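Long-range contact in phosphatase YwpJ (PDB 1NRW), which removes phosphate from phosphorylated five- and six-carbon sugars and nucleoside monophosphates in vitro, and acts more weakly on flavin mononucleotide: residues Glu83-Leu94 / Phe164-Ile175. Residues are numbered along the deposited sequence; the frame is centred on the assembly and turned at random.
Sequences ETIDKKRAYDIL and FEADEPIDFYNI
Tyr91 turns the edge of its ring to the face of Phe164 in a T-shaped pair, planes at 76° and centroids 5.0 Å apart. Its CD1 stands over the centre of the Phe164 ring, and its CB makes a CH-pi contact with the same face; CG, anti to the backbone N, carries the ring edge over Phe164. Beyond the pair, Tyr91 OH is hydrogen-bonded to Gln161. Phe172 offers a face to the methyl of Ala90, whose CB lies 4.1 Å from the ring centroid, while Lys87 CG comes to the ring edge. Deeper in, Leu94 divides its branches: CD1 meets the edge of Phe164 at CE2, and CD2 packs 3.7 Å from Ile175 CG2. Ile85 CD1 and Ile93 CG2 both reach Ile175 CD1, completing an aliphatic core.

The backbones are joined by a nearly straight hydrogen bond from Ile85 N to Phe172 O (2.9 Å, 163° at the hydrogen), and Thr84 CA makes a bent CA-H...O contact with the same Phe172 O. Two waters extend this link: one donates to Glu83 O and Tyr173 O, the other joins Ile85 O to Phe172 N. Lys87, its chain bent at the last torsion, gives a weak bond from NZ to Ile170 O. Its NZ stays 4.2 Å from Asp171 OD1, and a third water bridges the two charges.

Asp86 N-caps helix 87-99 through Lys88 N and, weakly, Arg89 N. Through Ala90, Ile93 and Leu94 the helix packs on Phe172 and Ile175 of strand 172-178; the axes of 87-94 and 172-175 approach to 9.8 Å and run at 29° to one another. At Tyr173 and Asn174 this strand forms a classic beta bulge opposite Phe107; Asn174 ND2 hydrogen-bonds Glu209 OE1 and the backbone O of Gly45, a phosphate-site residue, linking this helix-on-sheet layer of the Cof-family cap domain to the HAD catalytic core.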
ATOM      1  N   GLU A  83     -13.295  -5.952  -1.356  1.00 18.86           N
ATOM      2  CA  GLU A  83     -13.491  -6.046  -2.800  1.00 17.79           C
ATOM      3  C   GLU A  83     -12.550  -7.141  -3.264  1.00 19.90           C
ATOM      4  O   GLU A  83     -11.336  -6.949  -3.306  1.00 19.52           O
ATOM      5  CB  GLU A  83     -13.134  -4.722  -3.472  1.00 19.09           C
ATOM      6  CG  GLU A  83     -13.502  -4.640  -4.947  1.00 18.19           C
ATOM      7  CD  GLU A  83     -15.007  -4.570  -5.176  1.00 20.71           C
ATOM      8  OE1 GLU A  83     -15.697  -3.843  -4.431  1.00 18.84           O
ATOM      9  OE2 GLU A  83     -15.496  -5.226  -6.119  1.00 20.17           O
ATOM     10  N   THR A  84     -13.116  -8.287  -3.613  1.00 20.17           N
ATOM     11  CA  THR A  84     -12.319  -9.431  -4.022  1.00 21.17           C
ATOM     12  C   THR A  84     -12.073  -9.612  -5.507  1.00 20.66           C
ATOM     13  O   THR A  84     -12.806  -9.098  -6.354  1.00 19.87           O
ATOM     14  CB  THR A  84     -12.946 -10.736  -3.504  1.00 22.85           C
ATOM     15  OG1 THR A  84     -14.249 -10.896  -4.081  1.00 23.68           O
ATOM     16  CG2 THR A  84     -13.065 -10.707  -1.988  1.00 24.65           C
ATOM     17  N   ILE A  85     -11.014 -10.356  -5.804  1.00 20.66           N
ATOM     18  CA  ILE A  85     -10.641 -10.690  -7.174  1.00 20.09           C
ATOM     19  C   ILE A  85     -11.394 -11.987  -7.459  1.00 21.39           C
ATOM     20  O   ILE A  85     -11.363 -12.910  -6.640  1.00 19.35           O
ATOM     21  CB  ILE A  85      -9.124 -10.988  -7.294  1.00 18.91           C
ATOM     22  CG1 ILE A  85      -8.308  -9.744  -6.942  1.00 20.54           C
ATOM     23  CG2 ILE A  85      -8.792 -11.471  -8.709  1.00 17.54           C
ATOM     24  CD1 ILE A  85      -6.820 -10.030  -6.770  1.00 21.71           C
ATOM     25  N   ASP A  86     -12.077 -12.054  -8.598  1.00 23.69           N
ATOM     26  CA  ASP A  86     -12.812 -13.260  -8.970  1.00 27.42           C
ATOM     27  C   ASP A  86     -11.863 -14.447  -8.833  1.00 27.82           C
ATOM     28  O   ASP A  86     -10.736 -14.400  -9.324  1.00 25.72           O
ATOM     29  CB  ASP A  86     -13.309 -13.145 -10.413  1.00 31.10           C
ATOM     30  CG  ASP A  86     -13.997 -14.408 -10.897  1.00 36.44           C
ATOM     31  OD1 ASP A  86     -13.301 -15.422 -11.122  1.00 39.50           O
ATOM     32  OD2 ASP A  86     -15.236 -14.387 -11.050  1.00 39.46           O
ATOM     33  N   LYS A  87     -12.318 -15.506  -8.171  1.00 28.65           N
ATOM     34  CA  LYS A  87     -11.480 -16.682  -7.954  1.00 30.88           C
ATOM     35  C   LYS A  87     -10.867 -17.315  -9.198  1.00 30.49           C
ATOM     36  O   LYS A  87      -9.728 -17.772  -9.159  1.00 29.75           O
ATOM     37  CB  LYS A  87     -12.246 -17.739  -7.154  1.00 32.85           C
ATOM     38  CG  LYS A  87     -12.341 -17.406  -5.675  1.00 36.67           C
ATOM     39  CD  LYS A  87     -12.843 -18.582  -4.861  1.00 40.17           C
ATOM     40  CE  LYS A  87     -12.777 -18.281  -3.372  1.00 42.26           C
ATOM     41  NZ  LYS A  87     -13.573 -17.076  -3.010  1.00 44.39           N
ATOM     42  N   LYS A  88     -11.605 -17.349 -10.300  1.00 30.71           N
ATOM     43  CA  LYS A  88     -11.054 -17.930 -11.516  1.00 31.02           C
ATOM     44  C   LYS A  88      -9.951 -17.043 -12.076  1.00 28.92           C
ATOM     45  O   LYS A  88      -8.959 -17.537 -12.612  1.00 28.18           O
ATOM     46  CB  LYS A  88     -12.155 -18.147 -12.555  1.00 34.96           C
ATOM     47  CG  LYS A  88     -13.031 -19.341 -12.230  1.00 39.49           C
ATOM     48  CD  LYS A  88     -14.060 -19.611 -13.314  1.00 43.49           C
ATOM     49  CE  LYS A  88     -14.747 -20.944 -13.070  1.00 45.12           C
ATOM     50  NZ  LYS A  88     -15.321 -21.018 -11.696  1.00 48.16           N
ATOM     51  N   ARG A  89     -10.120 -15.731 -11.944  1.00 27.42           N
ATOM     52  CA  ARG A  89      -9.112 -14.794 -12.416  1.00 25.63           C
ATOM     53  C   ARG A  89      -7.889 -14.889 -11.499  1.00 23.71           C
ATOM     54  O   ARG A  89      -6.753 -14.810 -11.959  1.00 23.52           O
ATOM     55  CB  ARG A  89      -9.670 -13.366 -12.419  1.00 26.83           C
ATOM     56  CG  ARG A  89      -8.626 -12.284 -12.652  1.00 28.98           C
ATOM     57  CD  ARG A  89      -7.868 -12.488 -13.955  1.00 32.75           C
ATOM     58  NE  ARG A  89      -8.282 -11.544 -14.988  1.00 32.45           N
ATOM     59  CZ  ARG A  89      -7.700 -11.440 -16.179  1.00 33.82           C
ATOM     60  NH1 ARG A  89      -6.680 -12.226 -16.490  1.00 34.02           N
ATOM     61  NH2 ARG A  89      -8.129 -10.537 -17.051  1.00 33.62           N
ATOM     62  N   ALA A  90      -8.127 -15.069 -10.203  1.00 22.93           N
ATOM     63  CA  ALA A  90      -7.030 -15.186  -9.244  1.00 22.14           C
ATOM     64  C   ALA A  90      -6.238 -16.454  -9.556  1.00 22.84           C
ATOM     65  O   ALA A  90      -5.004 -16.457  -9.521  1.00 20.67           O
ATOM     66  CB  ALA A  90      -7.574 -15.239  -7.817  1.00 21.12           C
ATOM     67  N   TYR A  91      -6.952 -17.531  -9.866  1.00 23.09           N
ATOM     68  CA  TYR A  91      -6.301 -18.796 -10.193  1.00 24.39           C
ATOM     69  C   TYR A  91      -5.404 -18.592 -11.408  1.00 24.08           C
ATOM     70  O   TYR A  91      -4.256 -19.036 -11.440  1.00 22.37           O
ATOM     71  CB  TYR A  91      -7.342 -19.868 -10.514  1.00 26.07           C
ATOM     72  CG  TYR A  91      -6.750 -21.247 -10.696  1.00 28.69           C
ATOM     73  CD1 TYR A  91      -6.593 -22.109  -9.609  1.00 29.21           C
ATOM     74  CD2 TYR A  91      -6.325 -21.684 -11.952  1.00 29.83           C
ATOM     75  CE1 TYR A  91      -6.028 -23.378  -9.768  1.00 30.02           C
ATOM     76  CE2 TYR A  91      -5.758 -22.949 -12.122  1.00 31.46           C
ATOM     77  CZ  TYR A  91      -5.614 -23.788 -11.026  1.00 31.13           C
ATOM     78  OH  TYR A  91      -5.052 -25.035 -11.192  1.00 33.06           O
ATOM     79  N   ASP A  92      -5.948 -17.910 -12.407  1.00 26.08           N
ATOM     80  CA  ASP A  92      -5.243 -17.627 -13.646  1.00 27.51           C
ATOM     81  C   ASP A  92      -3.956 -16.845 -13.387  1.00 26.25           C
ATOM     82  O   ASP A  92      -2.887 -17.202 -13.879  1.00 24.86           O
ATOM     83  CB  ASP A  92      -6.160 -16.824 -14.570  1.00 33.45           C
ATOM     84  CG  ASP A  92      -5.812 -16.995 -16.029  1.00 39.47           C
ATOM     85  OD1 ASP A  92      -4.661 -16.690 -16.412  1.00 42.72           O
ATOM     86  OD2 ASP A  92      -6.698 -17.440 -16.795  1.00 43.92           O
ATOM     87  N   ILE A  93      -4.071 -15.773 -12.611  1.00 23.67           N
ATOM     88  CA  ILE A  93      -2.927 -14.929 -12.288  1.00 21.81           C
ATOM     89  C   ILE A  93      -1.841 -15.676 -11.523  1.00 21.06           C
ATOM     90  O   ILE A  93      -0.664 -15.612 -11.879  1.00 20.50           O
ATOM     91  CB  ILE A  93      -3.369 -13.710 -11.445  1.00 21.96           C
ATOM     92  CG1 ILE A  93      -4.328 -12.842 -12.260  1.00 22.55           C
ATOM     93  CG2 ILE A  93      -2.153 -12.903 -11.012  1.00 21.28           C
ATOM     94  CD1 ILE A  93      -4.994 -11.739 -11.465  1.00 23.77           C
ATOM     95  N   LEU A  94      -2.234 -16.378 -10.468  1.00 21.33           N
ATOM     96  CA  LEU A  94      -1.273 -17.107  -9.653  1.00 21.04           C
ATOM     97  C   LEU A  94      -0.604 -18.246 -10.410  1.00 22.59           C
ATOM     98  O   LEU A  94       0.594 -18.484 -10.247  1.00 22.12           O
ATOM     99  CB  LEU A  94      -1.953 -17.622  -8.383  1.00 19.63           C
ATOM    100  CG  LEU A  94      -2.495 -16.478  -7.513  1.00 20.83           C
ATOM    101  CD1 LEU A  94      -3.284 -17.028  -6.339  1.00 21.30           C
ATOM    102  CD2 LEU A  94      -1.330 -15.625  -7.020  1.00 19.80           C
ATOM    103  N   PHE A 164      -6.797 -23.165  -3.457  1.00 27.73           N
ATOM    104  CA  PHE A 164      -8.047 -23.492  -4.136  1.00 31.99           C
ATOM    105  C   PHE A 164      -8.545 -24.910  -3.871  1.00 36.35           C
ATOM    106  O   PHE A 164      -9.741 -25.181  -3.978  1.00 36.48           O
ATOM    107  CB  PHE A 164      -7.875 -23.309  -5.643  1.00 30.03           C
ATOM    108  CG  PHE A 164      -7.519 -21.908  -6.044  1.00 29.23           C
ATOM    109  CD1 PHE A 164      -8.512 -20.980  -6.336  1.00 28.23           C
ATOM    110  CD2 PHE A 164      -6.188 -21.510  -6.106  1.00 27.88           C
ATOM    111  CE1 PHE A 164      -8.183 -19.674  -6.687  1.00 28.78           C
ATOM    112  CE2 PHE A 164      -5.847 -20.209  -6.454  1.00 28.00           C
ATOM    113  CZ  PHE A 164      -6.846 -19.287  -6.745  1.00 28.28           C
ATOM    114  N   GLU A 165      -7.635 -25.814  -3.530  1.00 41.70           N
ATOM    115  CA  GLU A 165      -8.010 -27.203  -3.291  1.00 47.67           C
ATOM    116  C   GLU A 165      -8.462 -27.486  -1.861  1.00 49.74           C
ATOM    117  O   GLU A 165      -8.378 -28.622  -1.396  1.00 51.56           O
ATOM    118  CB  GLU A 165      -6.842 -28.126  -3.652  1.00 49.41           C
ATOM    119  CG  GLU A 165      -5.603 -27.926  -2.800  1.00 53.13           C
ATOM    120  CD  GLU A 165      -4.420 -28.736  -3.299  1.00 55.18           C
ATOM    121  OE1 GLU A 165      -3.379 -28.762  -2.608  1.00 56.54           O
ATOM    122  OE2 GLU A 165      -4.530 -29.337  -4.390  1.00 57.14           O
ATOM    123  N   ALA A 166      -8.958 -26.465  -1.171  1.00 51.80           N
ATOM    124  CA  ALA A 166      -9.414 -26.634   0.205  1.00 53.54           C
ATOM    125  C   ALA A 166     -10.836 -26.117   0.407  1.00 54.53           C
ATOM    126  O   ALA A 166     -11.222 -25.105  -0.174  1.00 54.18           O
ATOM    127  CB  ALA A 166      -8.461 -25.921   1.151  1.00 53.45           C
ATOM    128  N   ASP A 167     -11.610 -26.810   1.236  1.00 55.96           N
ATOM    129  CA  ASP A 167     -12.983 -26.395   1.500  1.00 57.39           C
ATOM    130  C   ASP A 167     -13.060 -25.376   2.639  1.00 57.43           C
ATOM    131  O   ASP A 167     -13.794 -25.564   3.609  1.00 58.25           O
ATOM    132  CB  ASP A 167     -13.857 -27.612   1.833  1.00 58.76           C
ATOM    133  CG  ASP A 167     -15.282 -27.225   2.204  1.00 60.19           C
ATOM    134  OD1 ASP A 167     -15.932 -26.505   1.414  1.00 61.16           O
ATOM    135  OD2 ASP A 167     -15.745 -27.643   3.289  1.00 61.17           O
ATOM    136  N   GLU A 168     -12.291 -24.297   2.518  1.00 56.94           N
ATOM    137  CA  GLU A 168     -12.295 -23.237   3.523  1.00 56.14           C
ATOM    138  C   GLU A 168     -12.390 -21.880   2.834  1.00 54.17           C
ATOM    139  O   GLU A 168     -11.771 -21.659   1.793  1.00 53.70           O
ATOM    140  CB  GLU A 168     -11.026 -23.280   4.385  1.00 57.21           C
ATOM    141  CG  GLU A 168     -10.869 -24.535   5.232  1.00 59.47           C
ATOM    142  CD  GLU A 168     -10.213 -25.674   4.478  1.00 60.72           C
ATOM    143  OE1 GLU A 168      -9.037 -25.521   4.081  1.00 61.96           O
ATOM    144  OE2 GLU A 168     -10.869 -26.720   4.282  1.00 61.87           O
ATOM    145  N   PRO A 169     -13.177 -20.954   3.406  1.00 52.71           N
ATOM    146  CA  PRO A 169     -13.339 -19.616   2.825  1.00 50.92           C
ATOM    147  C   PRO A 169     -12.017 -18.859   2.719  1.00 48.18           C
ATOM    148  O   PRO A 169     -11.287 -18.736   3.699  1.00 47.89           O
ATOM    149  CB  PRO A 169     -14.306 -18.934   3.792  1.00 51.60           C
ATOM    150  CG  PRO A 169     -15.118 -20.076   4.317  1.00 52.50           C
ATOM    151  CD  PRO A 169     -14.065 -21.125   4.570  1.00 53.00           C
ATOM    152  N   ILE A 170     -11.713 -18.362   1.526  1.00 45.45           N
ATOM    153  CA  ILE A 170     -10.488 -17.601   1.302  1.00 41.58           C
ATOM    154  C   ILE A 170     -10.712 -16.561   0.208  1.00 38.22           C
ATOM    155  O   ILE A 170     -10.953 -16.899  -0.950  1.00 38.39           O
ATOM    156  CB  ILE A 170      -9.312 -18.519   0.897  1.00 42.07           C
ATOM    157  CG1 ILE A 170      -8.069 -17.673   0.601  1.00 42.90           C
ATOM    158  CG2 ILE A 170      -9.696 -19.357  -0.307  1.00 43.33           C
ATOM    159  CD1 ILE A 170      -6.843 -18.480   0.210  1.00 43.72           C
ATOM    160  N   ASP A 171     -10.640 -15.292   0.590  1.00 33.54           N
ATOM    161  CA  ASP A 171     -10.837 -14.203  -0.354  1.00 29.99           C
ATOM    162  C   ASP A 171      -9.495 -13.653  -0.811  1.00 25.82           C
ATOM    163  O   ASP A 171      -8.559 -13.543  -0.021  1.00 23.75           O
ATOM    164  CB  ASP A 171     -11.663 -13.087   0.289  1.00 32.18           C
ATOM    165  CG  ASP A 171     -13.066 -13.538   0.654  1.00 36.37           C
ATOM    166  OD1 ASP A 171     -13.805 -13.986  -0.247  1.00 37.52           O
ATOM    167  OD2 ASP A 171     -13.428 -13.442   1.844  1.00 40.37           O
ATOM    168  N   PHE A 172      -9.415 -13.315  -2.091  1.00 22.25           N
ATOM    169  CA  PHE A 172      -8.198 -12.771  -2.683  1.00 19.65           C
ATOM    170  C   PHE A 172      -8.387 -11.267  -2.852  1.00 18.30           C
ATOM    171  O   PHE A 172      -9.269 -10.828  -3.585  1.00 18.56           O
ATOM    172  CB  PHE A 172      -7.951 -13.433  -4.040  1.00 20.11           C
ATOM    173  CG  PHE A 172      -7.733 -14.921  -3.951  1.00 22.41           C
ATOM    174  CD1 PHE A 172      -6.526 -15.431  -3.488  1.00 22.51           C
ATOM    175  CD2 PHE A 172      -8.748 -15.810  -4.293  1.00 23.63           C
ATOM    176  CE1 PHE A 172      -6.328 -16.811  -3.366  1.00 25.58           C
ATOM    177  CE2 PHE A 172      -8.565 -17.189  -4.174  1.00 23.76           C
ATOM    178  CZ  PHE A 172      -7.350 -17.692  -3.709  1.00 23.90           C
ATOM    179  N   TYR A 173      -7.554 -10.482  -2.173  1.00 15.78           N
ATOM    180  CA  TYR A 173      -7.669  -9.028  -2.238  1.00 15.27           C
ATOM    181  C   TYR A 173      -6.642  -8.337  -3.121  1.00 15.11           C
ATOM    182  O   TYR A 173      -6.980  -7.440  -3.888  1.00 15.50           O
ATOM    183  CB  TYR A 173      -7.569  -8.426  -0.836  1.00 15.98           C
ATOM    184  CG  TYR A 173      -8.594  -8.937   0.146  1.00 20.59           C
ATOM    185  CD1 TYR A 173      -9.949  -8.989  -0.190  1.00 22.21           C
ATOM    186  CD2 TYR A 173      -8.215  -9.354   1.419  1.00 23.22           C
ATOM    187  CE1 TYR A 173     -10.898  -9.446   0.724  1.00 25.79           C
ATOM    188  CE2 TYR A 173      -9.152  -9.811   2.339  1.00 26.74           C
ATOM    189  CZ  TYR A 173     -10.491  -9.855   1.985  1.00 26.23           C
ATOM    190  OH  TYR A 173     -11.417 -10.304   2.898  1.00 31.27           O
ATOM    191  N   ASN A 174      -5.382  -8.743  -3.001  1.00 14.60           N
ATOM    192  CA  ASN A 174      -4.317  -8.108  -3.765  1.00 14.52           C
ATOM    193  C   ASN A 174      -3.233  -9.150  -3.988  1.00 13.59           C
ATOM    194  O   ASN A 174      -2.967  -9.973  -3.110  1.00 14.86           O
ATOM    195  CB  ASN A 174      -3.780  -6.910  -2.956  1.00 15.46           C
ATOM    196  CG  ASN A 174      -2.860  -5.995  -3.759  1.00 16.14           C
ATOM    197  OD1 ASN A 174      -3.018  -5.826  -4.966  1.00 17.11           O
ATOM    198  ND2 ASN A 174      -1.907  -5.367  -3.065  1.00 16.29           N
ATOM    199  N   ILE A 175      -2.639  -9.129  -5.174  1.00 13.49           N
ATOM    200  CA  ILE A 175      -1.572 -10.060  -5.514  1.00 12.95           C
ATOM    201  C   ILE A 175      -0.356  -9.262  -5.949  1.00 14.57           C
ATOM    202  O   ILE A 175      -0.420  -8.477  -6.901  1.00 14.78           O
ATOM    203  CB  ILE A 175      -1.984 -11.006  -6.663  1.00 14.52           C
ATOM    204  CG1 ILE A 175      -3.190 -11.847  -6.234  1.00 14.97           C
ATOM    205  CG2 ILE A 175      -0.813 -11.922  -7.031  1.00 16.19           C
ATOM    206  CD1 ILE A 175      -3.792 -12.693  -7.359  1.00 16.59           C
TER
HETATM  207  O   HOH W   1      -9.295  -6.878  -5.102  1.00 15.12           O
HETATM  208  O   HOH W   2     -11.576 -13.883  -4.021  1.00 25.64           O
HETATM  209  O   HOH W   3     -13.852 -14.348  -2.925  1.00 46.66           O